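Local coordinates for protein bradyzoite surface antigen BSR4 (Toxoplasma gondii, PDB 2JKS) that is a bradyzoite surface antigen of the SAG1-related superfamily that binds zinc ions but whose precise role at the parasite surface is uncertain, at residues A[31-36]-A[155-160]; A[55-60]-A[75-80]; A[63-68]-A[132-137]. All coordinates share one frame; numbering follows the deposited sequence.

Contact 1 of 3, residues A[31-36]-A[155-160]; sequences GSLTLS and CKLTVN
The carbonyl oxygen of Gly31 has two hydrogen-bond partners: it accepts the backbone N-H of Thr158, with Gly31 O 3.0 Å from Thr158 N, and a bond donated by a water that also pairs with Thr158 OG1. The CA-H of Leu157 leans on the same oxygen. Gly31 N donates to Lys156 O, so the glycine reaches two different residues of the other strand, and Leu33 repeats this two residues on, as in a parallel ladder: Leu33 N donates a hydrogen bond to Thr158 O, and Leu33 O accepts one from Asn160 N. The shortest of the five backbone bonds between the segments runs 2.7 Å from Leu35 N to Asn160 O, with an N-H...O angle of 162°.

The two faces differ in character. On one, Ser32 OG lies 3.5 Å from Thr158 CB, and a second water joins this hydroxyl to the amide of Asn160, accepting from ND2 at 3.0 Å. On the other, Leu33 has CG wedged between its backbone N and carbonyl carbon (chi1 55°), and the turn about chi2 (93°) sends CD2 to Leu157 CD1 at 3.9 Å and CD1 to Val159 CG1 at 4.0 Å. Leu35 CD1 touches that same valine methyl as well.

Strand 29-35 is an edge strand of its sheet within the chain, and strand 152-161 separates it from strand 132-141. The leucine face looks inward onto strand 41-47 of the other sheet, where Leu33 and Leu35 rest on Ala42 and Leu157 on Phe44, giving the two-layered packing of a beta sandwich.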
ATOM      1  N   GLY A  31       9.034   9.180  17.796  1.00 31.29           N
ATOM      2  CA  GLY A  31       7.611   9.385  17.706  1.00 29.81           C
ATOM      3  C   GLY A  31       7.192   8.899  16.343  1.00 29.88           C
ATOM      4  O   GLY A  31       8.039   8.467  15.573  1.00 28.16           O
ATOM      5  N   SER A  32       5.885   8.928  16.078  1.00 29.15           N
ATOM      6  CA  SER A  32       5.326   8.325  14.851  1.00 28.80           C
ATOM      7  C   SER A  32       4.271   9.218  14.335  1.00 28.18           C
ATOM      8  O   SER A  32       3.736  10.013  15.081  1.00 28.15           O
ATOM      9  CB  SER A  32       4.687   6.963  15.112  1.00 28.65           C
ATOM     10  OG  SER A  32       5.723   6.062  15.384  1.00 36.17           O
ATOM     11  N   LEU A  33       3.964   9.081  13.039  1.00 27.85           N
ATOM     12  CA  LEU A  33       2.686   9.586  12.523  1.00 27.46           C
ATOM     13  C   LEU A  33       2.259   8.677  11.369  1.00 27.04           C
ATOM     14  O   LEU A  33       3.060   7.878  10.894  1.00 26.79           O
ATOM     15  CB  LEU A  33       2.803  11.020  12.083  1.00 27.44           C
ATOM     16  CG  LEU A  33       3.882  11.319  11.076  1.00 27.04           C
ATOM     17  CD1 LEU A  33       3.284  11.240   9.621  1.00 27.81           C
ATOM     18  CD2 LEU A  33       4.349  12.734  11.371  1.00 27.97           C
ATOM     19  N   THR A  34       1.004   8.769  10.950  1.00 27.28           N
ATOM     20  CA  THR A  34       0.470   7.865   9.922  1.00 27.47           C
ATOM     21  C   THR A  34      -0.071   8.654   8.750  1.00 28.30           C
ATOM     22  O   THR A  34      -0.812   9.633   8.955  1.00 29.49           O
ATOM     23  CB  THR A  34      -0.657   6.949  10.512  1.00 28.75           C
ATOM     24  OG1 THR A  34      -0.080   6.145  11.535  1.00 28.83           O
ATOM     25  CG2 THR A  34      -1.317   6.053   9.428  1.00 27.01           C
ATOM     26  N   LEU A  35       0.309   8.264   7.529  1.00 28.14           N
ATOM     27  CA  LEU A  35      -0.329   8.809   6.324  1.00 27.87           C
ATOM     28  C   LEU A  35      -1.326   7.803   5.769  1.00 28.48           C
ATOM     29  O   LEU A  35      -1.137   6.586   5.869  1.00 27.70           O
ATOM     30  CB  LEU A  35       0.690   9.217   5.241  1.00 26.91           C
ATOM     31  CG  LEU A  35       1.668  10.334   5.618  1.00 29.10           C
ATOM     32  CD1 LEU A  35       2.710  10.499   4.542  1.00 25.73           C
ATOM     33  CD2 LEU A  35       0.933  11.668   5.917  1.00 29.85           C
ATOM     34  N   SER A  36      -2.414   8.338   5.219  1.00 28.13           N
ATOM     35  CA  SER A  36      -3.478   7.528   4.627  1.00 28.54           C
ATOM     36  C   SER A  36      -4.397   8.418   3.792  1.00 29.63           C
ATOM     37  O   SER A  36      -4.243   9.645   3.799  1.00 27.59           O
ATOM     38  CB  SER A  36      -4.336   6.865   5.703  1.00 28.68           C
ATOM     39  OG  SER A  36      -4.807   7.821   6.645  1.00 29.24           O
ATOM     40  N   CYS A 155      16.463  12.990  16.738  1.00 33.60           N
ATOM     41  CA  CYS A 155      15.038  12.635  16.776  1.00 34.70           C
ATOM     42  C   CYS A 155      14.852  11.562  15.756  1.00 32.57           C
ATOM     43  O   CYS A 155      15.410  11.622  14.645  1.00 31.21           O
ATOM     44  CB  CYS A 155      14.163  13.791  16.306  1.00 35.99           C
ATOM     45  SG  CYS A 155      13.965  15.093  17.477  1.00 47.41           S
ATOM     46  N   LYS A 156      14.025  10.604  16.097  1.00 31.41           N
ATOM     47  CA  LYS A 156      13.632   9.619  15.117  1.00 30.99           C
ATOM     48  C   LYS A 156      12.098   9.622  14.821  1.00 30.14           C
ATOM     49  O   LYS A 156      11.285   9.567  15.725  1.00 28.78           O
ATOM     50  CB  LYS A 156      14.135   8.265  15.596  1.00 31.90           C
ATOM     51  CG  LYS A 156      13.712   7.133  14.774  1.00 33.13           C
ATOM     52  CD  LYS A 156      13.609   5.981  15.703  1.00 39.77           C
ATOM     53  CE  LYS A 156      14.082   4.731  15.022  1.00 42.42           C
ATOM     54  NZ  LYS A 156      14.026   3.663  16.018  1.00 42.04           N
ATOM     55  N   LEU A 157      11.724   9.698  13.539  1.00 29.11           N
ATOM     56  CA  LEU A 157      10.321   9.720  13.169  1.00 27.83           C
ATOM     57  C   LEU A 157       9.968   8.484  12.361  1.00 27.68           C
ATOM     58  O   LEU A 157      10.523   8.277  11.306  1.00 26.52           O
ATOM     59  CB  LEU A 157       9.978  10.991  12.345  1.00 28.51           C
ATOM     60  CG  LEU A 157       8.501  11.139  11.913  1.00 29.33           C
ATOM     61  CD1 LEU A 157       7.553  11.220  13.110  1.00 28.34           C
ATOM     62  CD2 LEU A 157       8.284  12.339  10.967  1.00 29.49           C
ATOM     63  N   THR A 158       9.041   7.677  12.866  1.00 25.58           N
ATOM     64  CA  THR A 158       8.493   6.598  12.086  1.00 27.00           C
ATOM     65  C   THR A 158       7.219   7.087  11.358  1.00 26.82           C
ATOM     66  O   THR A 158       6.282   7.560  11.990  1.00 27.39           O
ATOM     67  CB  THR A 158       8.203   5.353  12.955  1.00 25.87           C
ATOM     68  OG1 THR A 158       9.426   4.910  13.584  1.00 27.81           O
ATOM     69  CG2 THR A 158       7.604   4.217  12.125  1.00 26.95           C
ATOM     70  N   VAL A 159       7.182   6.941  10.031  1.00 25.94           N
ATOM     71  CA  VAL A 159       5.967   7.262   9.283  1.00 26.43           C
ATOM     72  C   VAL A 159       5.392   5.954   8.757  1.00 27.33           C
ATOM     73  O   VAL A 159       6.048   5.251   8.001  1.00 27.13           O
ATOM     74  CB  VAL A 159       6.251   8.228   8.110  1.00 25.48           C
ATOM     75  CG1 VAL A 159       4.956   8.565   7.209  1.00 25.59           C
ATOM     76  CG2 VAL A 159       7.103   9.541   8.612  1.00 23.30           C
ATOM     77  N   ASN A 160       4.174   5.656   9.188  1.00 27.47           N
ATOM     78  CA  ASN A 160       3.378   4.527   8.744  1.00 29.73           C
ATOM     79  C   ASN A 160       2.552   5.038   7.593  1.00 29.34           C
ATOM     80  O   ASN A 160       2.033   6.146   7.663  1.00 29.88           O
ATOM     81  CB  ASN A 160       2.502   4.078   9.927  1.00 29.07           C
ATOM     82  CG  ASN A 160       3.347   3.570  11.076  1.00 30.96           C
ATOM     83  OD1 ASN A 160       4.057   2.584  10.913  1.00 30.84           O
ATOM     84  ND2 ASN A 160       3.353   4.291  12.213  1.00 31.39           N
TER
HETATM   85  O   HOH W   1      10.219   6.353  15.731  1.00 37.24           O
HETATM   86  O   HOH W   2       4.800   3.658  14.759  1.00 39.89           O

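Contact 2 of 3, residues A[55-60]-A[75-80]; sequences STIPTN and TVCQFG
Ile57 lies against one face of the Phe79 ring, with CB over the ring and the CG2 methyl making the closest approach, 3.8 Å from Phe79 CE2. The long axes of the two side chains are set at a slant to each other. Because CG2 stands opposite the backbone N while CG1 lies beside it (chi1 -67°), the two branches go to different places: CG2 also packs on Cys77 CB at 3.8 Å, and CG1 turns to the backbone, 3.3 Å from Gln78 O.

Pro58 follows through a cis peptide bond and sets its ring beside the sulfur, with Pro58 CG 4.0 Å from Cys77 SG. Within 55-60, Thr56 OG1 donates to Pro58 O at 2.7 Å, tying the threonine side chain to the backbone just beyond the cis bond.

Strands 55-57 and 76-79 cross at 127° and do not pair; strand 76-79 makes its backbone bonds with strand 83-89, and its Cys77 is linked covalently to Cys66 of strand 53-67. An isoleucine, a proline, a sulfur and an aromatic face do the joining here, so the contact is apolar, held by dispersion and by burial of hydrophobic surface.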
ATOM      1  N   SER A  55      22.131  17.402  10.674  1.00 42.74           N
ATOM      2  CA  SER A  55      22.078  16.596   9.462  1.00 41.00           C
ATOM      3  C   SER A  55      20.789  15.770   9.513  1.00 39.90           C
ATOM      4  O   SER A  55      20.138  15.713  10.540  1.00 38.47           O
ATOM      5  CB  SER A  55      23.295  15.676   9.375  1.00 41.77           C
ATOM      6  OG  SER A  55      23.326  14.757  10.462  1.00 42.41           O
ATOM      7  N   THR A  56      20.413  15.162   8.392  1.00 39.28           N
ATOM      8  CA  THR A  56      19.296  14.249   8.388  1.00 37.08           C
ATOM      9  C   THR A  56      19.744  12.794   8.339  1.00 37.27           C
ATOM     10  O   THR A  56      20.900  12.499   8.056  1.00 36.29           O
ATOM     11  CB  THR A  56      18.349  14.490   7.170  1.00 36.89           C
ATOM     12  OG1 THR A  56      19.110  14.424   5.956  1.00 35.21           O
ATOM     13  CG2 THR A  56      17.601  15.856   7.290  1.00 35.59           C
ATOM     14  N   ILE A  57      18.780  11.903   8.593  1.00 36.43           N
ATOM     15  CA  ILE A  57      18.925  10.457   8.417  1.00 37.87           C
ATOM     16  C   ILE A  57      17.714  10.005   7.570  1.00 35.90           C
ATOM     17  O   ILE A  57      16.570  10.221   7.957  1.00 37.07           O
ATOM     18  CB  ILE A  57      18.945   9.667   9.770  1.00 38.09           C
ATOM     19  CG1 ILE A  57      20.210   9.997  10.576  1.00 41.34           C
ATOM     20  CG2 ILE A  57      18.937   8.170   9.505  1.00 38.58           C
ATOM     21  CD1 ILE A  57      20.056  11.134  11.634  1.00 44.49           C
ATOM     22  N   PRO A  58      17.959   9.479   6.373  1.00 35.92           N
ATOM     23  CA  PRO A  58      19.263   9.361   5.722  1.00 36.17           C
ATOM     24  C   PRO A  58      19.848  10.746   5.418  1.00 35.69           C
ATOM     25  O   PRO A  58      19.169  11.747   5.575  1.00 33.92           O
ATOM     26  CB  PRO A  58      18.944   8.645   4.398  1.00 36.09           C
ATOM     27  CG  PRO A  58      17.567   8.095   4.576  1.00 36.88           C
ATOM     28  CD  PRO A  58      16.869   9.014   5.503  1.00 35.13           C
ATOM     29  N   THR A  59      21.107  10.775   4.970  1.00 36.53           N
ATOM     30  CA  THR A  59      21.850  12.012   4.780  1.00 37.28           C
ATOM     31  C   THR A  59      21.168  12.890   3.743  1.00 36.85           C
ATOM     32  O   THR A  59      21.156  14.108   3.859  1.00 37.27           O
ATOM     33  CB  THR A  59      23.357  11.686   4.432  1.00 37.57           C
ATOM     34  OG1 THR A  59      23.428  11.005   3.182  1.00 45.02           O
ATOM     35  CG2 THR A  59      23.892  10.700   5.420  1.00 38.18           C
ATOM     36  N   ASN A  60      20.557  12.273   2.732  1.00 37.21           N
ATOM     37  CA  ASN A  60      19.745  13.036   1.798  1.00 36.33           C
ATOM     38  C   ASN A  60      18.277  12.609   1.815  1.00 35.75           C
ATOM     39  O   ASN A  60      17.882  11.700   1.076  1.00 34.94           O
ATOM     40  CB  ASN A  60      20.316  12.923   0.388  1.00 37.04           C
ATOM     41  CG  ASN A  60      19.658  13.887  -0.579  1.00 36.11           C
ATOM     42  OD1 ASN A  60      18.664  14.530  -0.258  1.00 38.76           O
ATOM     43  ND2 ASN A  60      20.201  13.980  -1.776  1.00 41.62           N
ATOM     44  N   THR A  75      23.181   1.008   2.127  1.00 58.54           N
ATOM     45  CA  THR A  75      23.768   1.885   3.154  1.00 56.49           C
ATOM     46  C   THR A  75      22.923   2.148   4.434  1.00 55.71           C
ATOM     47  O   THR A  75      21.780   2.623   4.386  1.00 55.51           O
ATOM     48  CB  THR A  75      24.450   3.156   2.530  1.00 56.11           C
ATOM     49  OG1 THR A  75      24.088   4.330   3.258  1.00 56.24           O
ATOM     50  CG2 THR A  75      24.072   3.342   1.076  1.00 55.60           C
ATOM     51  N   VAL A  76      23.523   1.804   5.576  1.00 53.65           N
ATOM     52  CA  VAL A  76      22.855   1.790   6.891  1.00 51.75           C
ATOM     53  C   VAL A  76      22.469   3.178   7.427  1.00 50.48           C
ATOM     54  O   VAL A  76      23.246   4.148   7.327  1.00 49.51           O
ATOM     55  CB  VAL A  76      23.723   1.003   7.932  1.00 51.92           C
ATOM     56  CG1 VAL A  76      23.454   1.444   9.369  1.00 52.24           C
ATOM     57  CG2 VAL A  76      23.501  -0.514   7.789  1.00 52.04           C
ATOM     58  N   CYS A  77      21.274   3.250   8.014  1.00 48.18           N
ATOM     59  CA  CYS A  77      20.783   4.462   8.652  1.00 47.18           C
ATOM     60  C   CYS A  77      21.232   4.569  10.099  1.00 47.71           C
ATOM     61  O   CYS A  77      20.705   3.879  10.979  1.00 47.69           O
ATOM     62  CB  CYS A  77      19.250   4.512   8.560  1.00 46.49           C
ATOM     63  SG  CYS A  77      18.633   4.967   6.903  1.00 43.45           S
ATOM     64  N   GLN A  78      22.200   5.451  10.339  1.00 48.39           N
ATOM     65  CA  GLN A  78      22.884   5.563  11.637  1.00 49.02           C
ATOM     66  C   GLN A  78      22.283   6.649  12.554  1.00 48.90           C
ATOM     67  O   GLN A  78      22.064   7.776  12.123  1.00 49.25           O
ATOM     68  CB  GLN A  78      24.400   5.817  11.421  1.00 49.08           C
ATOM     69  CG  GLN A  78      25.036   5.020  10.265  1.00 48.91           C
ATOM     70  CD  GLN A  78      26.583   5.114  10.215  1.00 49.36           C
ATOM     71  OE1 GLN A  78      27.278   4.127  10.453  1.00 49.55           O
ATOM     72  NE2 GLN A  78      27.108   6.297   9.891  1.00 48.59           N
ATOM     73  N   PHE A  79      21.964   6.283  13.791  1.00 48.67           N
ATOM     74  CA  PHE A  79      21.544   7.219  14.834  1.00 49.25           C
ATOM     75  C   PHE A  79      22.559   7.167  15.995  1.00 51.03           C
ATOM     76  O   PHE A  79      22.713   6.139  16.658  1.00 50.16           O
ATOM     77  CB  PHE A  79      20.169   6.847  15.391  1.00 48.97           C
ATOM     78  CG  PHE A  79      19.008   7.234  14.506  1.00 47.01           C
ATOM     79  CD1 PHE A  79      18.361   8.456  14.688  1.00 48.20           C
ATOM     80  CD2 PHE A  79      18.533   6.361  13.531  1.00 46.02           C
ATOM     81  CE1 PHE A  79      17.278   8.832  13.893  1.00 45.31           C
ATOM     82  CE2 PHE A  79      17.438   6.734  12.719  1.00 47.71           C
ATOM     83  CZ  PHE A  79      16.823   7.973  12.906  1.00 46.10           C
ATOM     84  N   GLY A  80      23.234   8.281  16.255  1.00 52.68           N
ATOM     85  CA  GLY A  80      24.295   8.279  17.257  1.00 55.21           C
ATOM     86  C   GLY A  80      25.470   7.439  16.789  1.00 56.31           C
ATOM     87  O   GLY A  80      25.626   7.182  15.590  1.00 56.77           O
TER

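Contact 3 of 3, residues A[63-68]-A[132-137]; sequences QNVCDP and KAFVVG
Val65 points toward strand 132-137, and each of its side-chain carbons meets something there. CB sits 3.7 Å from Phe134 CD1, near the attached end of the ring. From it CG1 rises over the ring face as a CH-pi contact, 4.2 Å from the centroid of Phe134 and displaced toward the rim, and it also touches Val136 CG1 at 3.9 Å. The other methyl, CG2, drops back onto Phe134 CB at 3.7 Å. Phe134 has CG lodged between its own N and carbonyl carbon (chi1 67°), a rotation that brings a ring face to the valine.

One residue further on, Cys66 and Val135 form an antiparallel hydrogen-bonded pair. Cys66 N donates to Val135 O and Val135 N to Cys66 O, both at 2.9 Å. This is a single bridge, in keeping with the 128° between the short strands' directions. Past it, Pro68 CG rests on Val135 CG2, and a water donates to both Asp67 OD1 and Ala133 O, linking a side-chain carboxylate to the backbone of 132-137. Asp67 OD1 also accepts from Lys69 N.

The contact thus changes character along its length: apolar packing of Val65, Phe134 and Val136, with the phenylalanine also packed by Leu91 and Leu94 of helix 91-95, then two backbone bonds that satisfy buried peptide groups, and finally a water-bridged end at Asp67.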
ATOM      1  N   GLN A  63      16.077  12.270  -1.314  1.00 37.42           N
ATOM      2  CA  GLN A  63      16.318  11.143  -2.190  1.00 38.82           C
ATOM      3  C   GLN A  63      15.937   9.830  -1.553  1.00 37.54           C
ATOM      4  O   GLN A  63      15.408   8.956  -2.234  1.00 38.33           O
ATOM      5  CB  GLN A  63      17.778  11.088  -2.663  1.00 38.97           C
ATOM      6  CG  GLN A  63      18.117  12.176  -3.694  1.00 41.88           C
ATOM      7  CD  GLN A  63      19.464  11.942  -4.420  1.00 43.98           C
ATOM      8  OE1 GLN A  63      20.140  10.899  -4.237  1.00 49.85           O
ATOM      9  NE2 GLN A  63      19.849  12.915  -5.264  1.00 49.54           N
ATOM     10  N   ASN A  64      16.194   9.696  -0.256  1.00 36.55           N
ATOM     11  CA  ASN A  64      16.049   8.422   0.420  1.00 36.80           C
ATOM     12  C   ASN A  64      15.258   8.533   1.737  1.00 35.72           C
ATOM     13  O   ASN A  64      15.144   9.613   2.309  1.00 35.33           O
ATOM     14  CB  ASN A  64      17.438   7.813   0.713  1.00 37.37           C
ATOM     15  CG  ASN A  64      18.215   7.471  -0.551  1.00 39.10           C
ATOM     16  OD1 ASN A  64      17.851   6.559  -1.300  1.00 43.10           O
ATOM     17  ND2 ASN A  64      19.286   8.206  -0.793  1.00 38.09           N
ATOM     18  N   VAL A  65      14.687   7.409   2.161  1.00 34.66           N
ATOM     19  CA  VAL A  65      14.184   7.218   3.538  1.00 34.27           C
ATOM     20  C   VAL A  65      14.829   5.939   4.103  1.00 33.89           C
ATOM     21  O   VAL A  65      15.542   5.251   3.379  1.00 35.02           O
ATOM     22  CB  VAL A  65      12.605   7.160   3.603  1.00 33.54           C
ATOM     23  CG1 VAL A  65      11.973   8.450   3.066  1.00 33.38           C
ATOM     24  CG2 VAL A  65      12.075   5.956   2.836  1.00 31.40           C
ATOM     25  N   CYS A  66      14.641   5.651   5.385  1.00 34.36           N
ATOM     26  CA  CYS A  66      15.125   4.417   5.973  1.00 35.28           C
ATOM     27  C   CYS A  66      14.038   3.361   6.035  1.00 36.05           C
ATOM     28  O   CYS A  66      12.914   3.648   6.438  1.00 35.03           O
ATOM     29  CB  CYS A  66      15.695   4.659   7.378  1.00 36.43           C
ATOM     30  SG  CYS A  66      16.912   5.963   7.363  1.00 38.48           S
ATOM     31  N   ASP A  67      14.382   2.144   5.638  1.00 36.19           N
ATOM     32  CA  ASP A  67      13.506   0.980   5.829  1.00 39.07           C
ATOM     33  C   ASP A  67      14.011   0.186   7.042  1.00 40.04           C
ATOM     34  O   ASP A  67      15.020  -0.519   6.941  1.00 39.48           O
ATOM     35  CB  ASP A  67      13.550   0.065   4.598  1.00 38.54           C
ATOM     36  CG  ASP A  67      12.521  -1.072   4.664  1.00 38.22           C
ATOM     37  OD1 ASP A  67      11.929  -1.335   5.737  1.00 36.14           O
ATOM     38  OD2 ASP A  67      12.293  -1.687   3.616  1.00 40.26           O
ATOM     39  N   PRO A  68      13.309   0.262   8.187  1.00 42.06           N
ATOM     40  CA  PRO A  68      13.893  -0.509   9.291  1.00 44.06           C
ATOM     41  C   PRO A  68      13.908  -2.032   9.089  1.00 46.66           C
ATOM     42  O   PRO A  68      14.525  -2.747   9.888  1.00 47.73           O
ATOM     43  CB  PRO A  68      13.027  -0.115  10.503  1.00 43.94           C
ATOM     44  CG  PRO A  68      12.324   1.118  10.088  1.00 43.68           C
ATOM     45  CD  PRO A  68      12.089   0.969   8.610  1.00 41.90           C
ATOM     46  N   LYS A 132       2.924   0.035   4.919  1.00 30.17           N
ATOM     47  CA  LYS A 132       4.345   0.334   4.937  1.00 30.01           C
ATOM     48  C   LYS A 132       4.724   1.261   6.089  1.00 29.28           C
ATOM     49  O   LYS A 132       3.908   2.040   6.601  1.00 29.66           O
ATOM     50  CB  LYS A 132       4.802   0.986   3.614  1.00 29.76           C
ATOM     51  CG  LYS A 132       4.442   0.217   2.329  1.00 31.74           C
ATOM     52  CD  LYS A 132       5.286  -1.061   2.180  1.00 32.15           C
ATOM     53  CE  LYS A 132       4.838  -1.813   0.923  1.00 33.45           C
ATOM     54  NZ  LYS A 132       5.654  -3.054   0.797  1.00 36.71           N
ATOM     55  N   ALA A 133       6.001   1.217   6.439  1.00 28.68           N
ATOM     56  CA  ALA A 133       6.594   2.153   7.382  1.00 28.48           C
ATOM     57  C   ALA A 133       8.004   2.536   6.938  1.00 28.14           C
ATOM     58  O   ALA A 133       8.762   1.706   6.396  1.00 29.41           O
ATOM     59  CB  ALA A 133       6.632   1.527   8.787  1.00 27.67           C
ATOM     60  N   PHE A 134       8.385   3.769   7.214  1.00 27.75           N
ATOM     61  CA  PHE A 134       9.778   4.182   7.030  1.00 27.56           C
ATOM     62  C   PHE A 134      10.158   5.083   8.174  1.00 27.61           C
ATOM     63  O   PHE A 134       9.301   5.421   9.016  1.00 27.12           O
ATOM     64  CB  PHE A 134       9.984   4.874   5.653  1.00 27.34           C
ATOM     65  CG  PHE A 134       9.267   6.221   5.500  1.00 27.47           C
ATOM     66  CD1 PHE A 134       9.845   7.398   6.027  1.00 26.05           C
ATOM     67  CD2 PHE A 134       8.052   6.306   4.817  1.00 25.28           C
ATOM     68  CE1 PHE A 134       9.239   8.604   5.903  1.00 25.12           C
ATOM     69  CE2 PHE A 134       7.413   7.574   4.647  1.00 25.63           C
ATOM     70  CZ  PHE A 134       8.032   8.712   5.192  1.00 22.42           C
ATOM     71  N   VAL A 135      11.438   5.453   8.201  1.00 27.46           N
ATOM     72  CA  VAL A 135      12.035   6.254   9.280  1.00 27.23           C
ATOM     73  C   VAL A 135      12.879   7.374   8.606  1.00 28.33           C
ATOM     74  O   VAL A 135      13.573   7.159   7.587  1.00 28.44           O
ATOM     75  CB  VAL A 135      12.913   5.360  10.279  1.00 27.36           C
ATOM     76  CG1 VAL A 135      13.912   6.198  11.074  1.00 28.43           C
ATOM     77  CG2 VAL A 135      12.044   4.584  11.274  1.00 27.20           C
ATOM     78  N   VAL A 136      12.774   8.561   9.171  1.00 28.11           N
ATOM     79  CA  VAL A 136      13.627   9.707   8.860  1.00 28.28           C
ATOM     80  C   VAL A 136      13.968  10.295  10.246  1.00 28.82           C
ATOM     81  O   VAL A 136      13.356   9.940  11.266  1.00 29.10           O
ATOM     82  CB  VAL A 136      12.933  10.774   7.894  1.00 27.34           C
ATOM     83  CG1 VAL A 136      12.667  10.211   6.450  1.00 24.54           C
ATOM     84  CG2 VAL A 136      11.583  11.322   8.509  1.00 26.61           C
ATOM     85  N   GLY A 137      14.946  11.179  10.292  1.00 29.67           N
ATOM     86  CA  GLY A 137      15.351  11.727  11.569  1.00 31.49           C
ATOM     87  C   GLY A 137      16.247  12.927  11.367  1.00 32.73           C
ATOM     88  O   GLY A 137      16.616  13.242  10.241  1.00 33.42           O
TER
HETATM   89  O   HOH W   3       9.545  -0.832   6.965  1.00 35.28           O

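Overall arrangement
From the N terminus, the chain first lays down strand 29-35, which waits until strand 152-161 returns to close contact 1, the longest loop here. Both other contacts form within that interval. Contact 2 is local, bringing 75-80 back to 55-60, while contact 3 joins 63-68 to 132-137; their segments alternate, so these two loops cross, and the Cys66-Cys77 disulfide joins the two contacts covalently. All three lie in one mixed sheet of the first SRS domain. Strand 132-141 pairs with 152-161 and so links contacts 1 and 3, and Phe79 reaches across to Cys155 and Lys156, joining contact 2 to contact 1.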